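Local atomic coordinates of lipase (Penicillium expansum, PDB entry 3G7N), a protein that hydrolyses triacylglycerols and related acylglycerol lipids, releasing free fatty acids, as a secreted alkaline lipase of the alpha/beta-hydrolase fold. Residues H131-G134 with G135-T138; Y235-T238 with P239-A243. One frame throughout, in Å; residues are numbered along the deposited sequence.

In the fold
Both contacts are local turns of the chain, and together they supply two members of the catalytic triad: Ser132 in contact 1, His241 in contact 2. Residues 131-138 lie near the centre of the molecule, where strand 125-131 of the mixed sheet passes into helix 133-148, and are almost wholly buried; main-chain bonds of a first helical turn dominate there. Residues 235-243 form a loop leading into strand 243-244, partly open at the surface, and a single main-chain bond spans that contact, with Thr238 and His241 bonded to the loop around Asp188. The two meet where Ser132 OG lies 2.7 Å from His241 NE2 and His131 NE2 lies 2.8 Å from His241 O.

Contact 1 (H131-G134 with G135-T138); sequences HSLG and GALT
The nucleophile elbow of the alpha/beta-hydrolase fold, here the sharp turn from strand 125-131 into helix 133-148, brings Ser132 against Gly135 and Ala136 through its carbonyl. Ser132 O takes the amide of Ala136 in the carbonyl plane (N to O 3.0 Å) and a weak, bent bond from Gly135 N. The nucleophile itself has strained backbone angles (phi 64°, psi -124°), and its OG is directed to His241 of the triad. A CB on Gly134 would run into His131 O, consistent with the glycine of the GxSxG pattern. Thr138 N approaches Gly134 O well above the carbonyl plane at 3.0 Å; from the opposite face, tilted only moderately out of plane, Thr138 OG1 donates to Gly134 O at 2.8 Å. A valine here would probably cost Gly134 O the hydroxyl's bond, with that from Thr138 N remaining. Between these carbonyls, Leu133 O accepts from Leu137 N at 2.8 Å in a nearly straight bond. Leu137 also packs on Pro102 and Trp103 of helix 97-120, while Leu133 CG, anti to its own N (chi1 175°), lies 4.1 Å from Leu137 CD1.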
loop_
_atom_site.group_PDB
_atom_site.type_symbol
_atom_site.label_atom_id
_atom_site.label_comp_id
_atom_site.label_asym_id
_atom_site.label_seq_id
_atom_site.Cartn_x
_atom_site.Cartn_y
_atom_site.Cartn_z
ATOM N N HIS A 131 -0.446 -4.997 1.799
ATOM C CA HIS A 131 -0.567 -5.985 0.719
ATOM C C HIS A 131 -2.045 -6.221 0.343
ATOM O O HIS A 131 -2.922 -6.270 1.195
ATOM C CB HIS A 131 0.079 -7.292 1.179
ATOM C CG HIS A 131 -0.198 -8.463 0.274
ATOM N ND1 HIS A 131 -1.229 -9.344 0.514
ATOM C CD2 HIS A 131 0.498 -8.961 -0.771
ATOM C CE1 HIS A 131 -1.192 -10.306 -0.395
ATOM N NE2 HIS A 131 -0.157 -10.100 -1.180
ATOM N N SER A 132 -2.284 -6.397 -0.964
ATOM C CA SER A 132 -3.606 -6.744 -1.501
ATOM C C SER A 132 -4.589 -5.590 -1.221
ATOM O O SER A 132 -4.302 -4.458 -1.624
ATOM C CB SER A 132 -4.055 -8.113 -0.987
ATOM O OG SER A 132 -5.243 -8.510 -1.673
ATOM N N LEU A 133 -5.714 -5.834 -0.559
ATOM C CA LEU A 133 -6.564 -4.721 -0.141
ATOM C C LEU A 133 -5.775 -3.737 0.718
ATOM O O LEU A 133 -6.023 -2.534 0.668
ATOM C CB LEU A 133 -7.796 -5.224 0.624
ATOM C CG LEU A 133 -8.708 -4.131 1.229
ATOM C CD1 LEU A 133 -9.333 -3.218 0.175
ATOM C CD2 LEU A 133 -9.801 -4.727 2.137
ATOM N N GLY A 134 -4.853 -4.252 1.539
ATOM C CA GLY A 134 -3.947 -3.387 2.291
ATOM C C GLY A 134 -3.092 -2.493 1.405
ATOM O O GLY A 134 -2.730 -1.376 1.803
ATOM N N GLY A 135 -2.731 -2.981 0.229
ATOM C CA GLY A 135 -2.038 -2.165 -0.774
ATOM C C GLY A 135 -2.926 -1.130 -1.436
ATOM O O GLY A 135 -2.542 0.028 -1.588
ATOM N N ALA A 136 -4.172 -1.512 -1.711
ATOM C CA ALA A 136 -5.141 -0.543 -2.228
ATOM C C ALA A 136 -5.361 0.545 -1.176
ATOM O O ALA A 136 -5.435 1.747 -1.504
ATOM C CB ALA A 136 -6.457 -1.238 -2.604
ATOM N N LEU A 137 -5.487 0.156 0.091
ATOM C CA LEU A 137 -5.614 1.137 1.162
ATOM C C LEU A 137 -4.390 2.045 1.240
ATOM O O LEU A 137 -4.526 3.249 1.465
ATOM C CB LEU A 137 -5.876 0.459 2.513
ATOM C CG LEU A 137 -7.248 -0.220 2.642
ATOM C CD1 LEU A 137 -7.274 -1.221 3.807
ATOM C CD2 LEU A 137 -8.345 0.827 2.779
ATOM N N THR A 138 -3.198 1.478 1.051
ATOM C CA THR A 138 -1.967 2.251 1.081
ATOM C C THR A 138 -1.941 3.276 -0.052
ATOM O O THR A 138 -1.381 4.382 0.119
ATOM C CB THR A 138 -0.768 1.298 0.973
ATOM O OG1 THR A 138 -0.691 0.514 2.160
ATOM C CG2 THR A 138 0.558 2.029 0.805
#

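Contact 2 (Y235-T238 with P239-A243); sequences YAVT and PGHIA
Pro239 follows Thr238 directly and starts a short 3-10 segment, 239-242, its ring lying obliquely to the threonine side chain. Pro239 CD comes within 3.2 Å of Thr238 CB, an approach set largely by the peptide link between them. The hydroxyl of Thr238 is engaged elsewhere: OG1 sits between the backbone N and the carbonyl carbon (chi1 53°) and bonds to Leu187 O and Gly189 N, on both flanks of Asp188. Gly240 comes next. Its amide passes 3.1 Å from Thr238 O at an angle too poor for a bond, and its own carbonyl is held by Asn185 ND2. One residue further, His241 N donates to Thr238 O at 3.0 Å; the N-H points almost straight at the oxygen (166°) but arrives from above the carbonyl plane, and it closes the turn. This is the histidine loop of the Ser-His-Asp triad, which in alpha/beta-hydrolases follows the last strand of the central sheet, here 218-219. With CG anti to the backbone N (chi1 -171°), the imidazole of His241 extends to the other triad members, ND1 bonding Asp188 OD2 and NE2 facing the nucleophile. His241 CB lies 3.4 Å from Thr238 O. Val237 CG1 approaches the imidazole obliquely, 4.2 Å from His241 CD2, and the same valine touches Ile68 and Val190. After Ile242, whose backbone pairs with that of Met249, Ala243 N bonds back to Gly240 O at 3.2 Å as the chain enters strand 243-244.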
loop_
_atom_site.group_PDB
_atom_site.type_symbol
_atom_site.label_atom_id
_atom_site.label_comp_id
_atom_site.label_asym_id
_atom_site.label_seq_id
_atom_site.Cartn_x
_atom_site.Cartn_y
_atom_site.Cartn_z
ATOM N N TYR A 235 -5.356 -12.780 -14.165
ATOM C CA TYR A 235 -6.430 -11.881 -13.785
ATOM C C TYR A 235 -6.938 -12.279 -12.403
ATOM O O TYR A 235 -7.299 -13.436 -12.179
ATOM C CB TYR A 235 -7.574 -11.957 -14.806
ATOM C CG TYR A 235 -8.711 -11.041 -14.463
ATOM C CD1 TYR A 235 -8.644 -9.691 -14.769
ATOM C CD2 TYR A 235 -9.783 -11.491 -13.704
ATOM C CE1 TYR A 235 -9.670 -8.816 -14.408
ATOM C CE2 TYR A 235 -10.806 -10.636 -13.331
ATOM C CZ TYR A 235 -10.727 -9.303 -13.670
ATOM O OH TYR A 235 -11.763 -8.487 -13.297
ATOM N N ALA A 236 -7.071 -11.289 -11.515
ATOM C CA ALA A 236 -7.582 -11.495 -10.160
ATOM C C ALA A 236 -6.729 -12.479 -9.365
ATOM O O ALA A 236 -5.513 -12.506 -9.562
ATOM C CB ALA A 236 -9.072 -11.890 -10.169
ATOM N N VAL A 237 -7.335 -13.208 -8.422
ATOM C CA VAL A 237 -6.578 -13.899 -7.377
ATOM C C VAL A 237 -6.018 -15.240 -7.857
ATOM O O VAL A 237 -6.671 -16.293 -7.788
ATOM C CB VAL A 237 -7.378 -14.089 -6.077
ATOM C CG1 VAL A 237 -6.510 -14.770 -5.013
ATOM C CG2 VAL A 237 -7.870 -12.746 -5.540
ATOM N N THR A 238 -4.785 -15.187 -8.324
ATOM C CA THR A 238 -4.086 -16.346 -8.852
ATOM C C THR A 238 -2.912 -16.651 -7.900
ATOM O O THR A 238 -2.756 -15.972 -6.897
ATOM C CB THR A 238 -3.606 -16.017 -10.269
ATOM O OG1 THR A 238 -2.856 -14.788 -10.250
ATOM C CG2 THR A 238 -4.810 -15.820 -11.213
ATOM N N PRO A 239 -2.174 -17.754 -8.130
ATOM C CA PRO A 239 -1.316 -18.290 -7.073
ATOM C C PRO A 239 -0.263 -17.307 -6.542
ATOM O O PRO A 239 0.080 -17.367 -5.356
ATOM C CB PRO A 239 -0.660 -19.499 -7.752
ATOM C CG PRO A 239 -1.753 -20.015 -8.666
ATOM C CD PRO A 239 -2.400 -18.743 -9.209
ATOM N N GLY A 240 0.257 -16.449 -7.411
ATOM C CA GLY A 240 1.278 -15.490 -6.978
ATOM C C GLY A 240 0.763 -14.407 -6.044
ATOM O O GLY A 240 1.559 -13.665 -5.478
ATOM N N HIS A 241 -0.552 -14.287 -5.872
ATOM C CA HIS A 241 -1.071 -13.181 -5.085
ATOM C C HIS A 241 -0.604 -13.245 -3.643
ATOM O O HIS A 241 -0.589 -12.217 -2.954
ATOM C CB HIS A 241 -2.600 -13.104 -5.143
ATOM C CG HIS A 241 -3.157 -11.862 -4.519
ATOM N ND1 HIS A 241 -2.732 -10.596 -4.876
ATOM C CD2 HIS A 241 -4.054 -11.683 -3.521
ATOM C CE1 HIS A 241 -3.384 -9.698 -4.153
ATOM N NE2 HIS A 241 -4.203 -10.324 -3.334
ATOM N N ILE A 242 -0.395 -14.445 -3.113
ATOM C CA ILE A 242 -0.092 -14.631 -1.692
ATOM C C ILE A 242 1.339 -14.206 -1.325
ATOM O O ILE A 242 1.696 -14.163 -0.136
ATOM C CB ILE A 242 -0.338 -16.120 -1.257
ATOM C CG1 ILE A 242 -0.477 -16.253 0.259
ATOM C CG2 ILE A 242 0.754 -17.033 -1.767
ATOM C CD1 ILE A 242 -1.318 -17.436 0.676
ATOM N N ALA A 243 2.174 -13.952 -2.322
ATOM C CA ALA A 243 3.582 -13.648 -2.044
ATOM C C ALA A 243 3.961 -12.303 -2.628
ATOM O O ALA A 243 3.437 -11.876 -3.651
ATOM C CB ALA A 243 4.493 -14.754 -2.602
#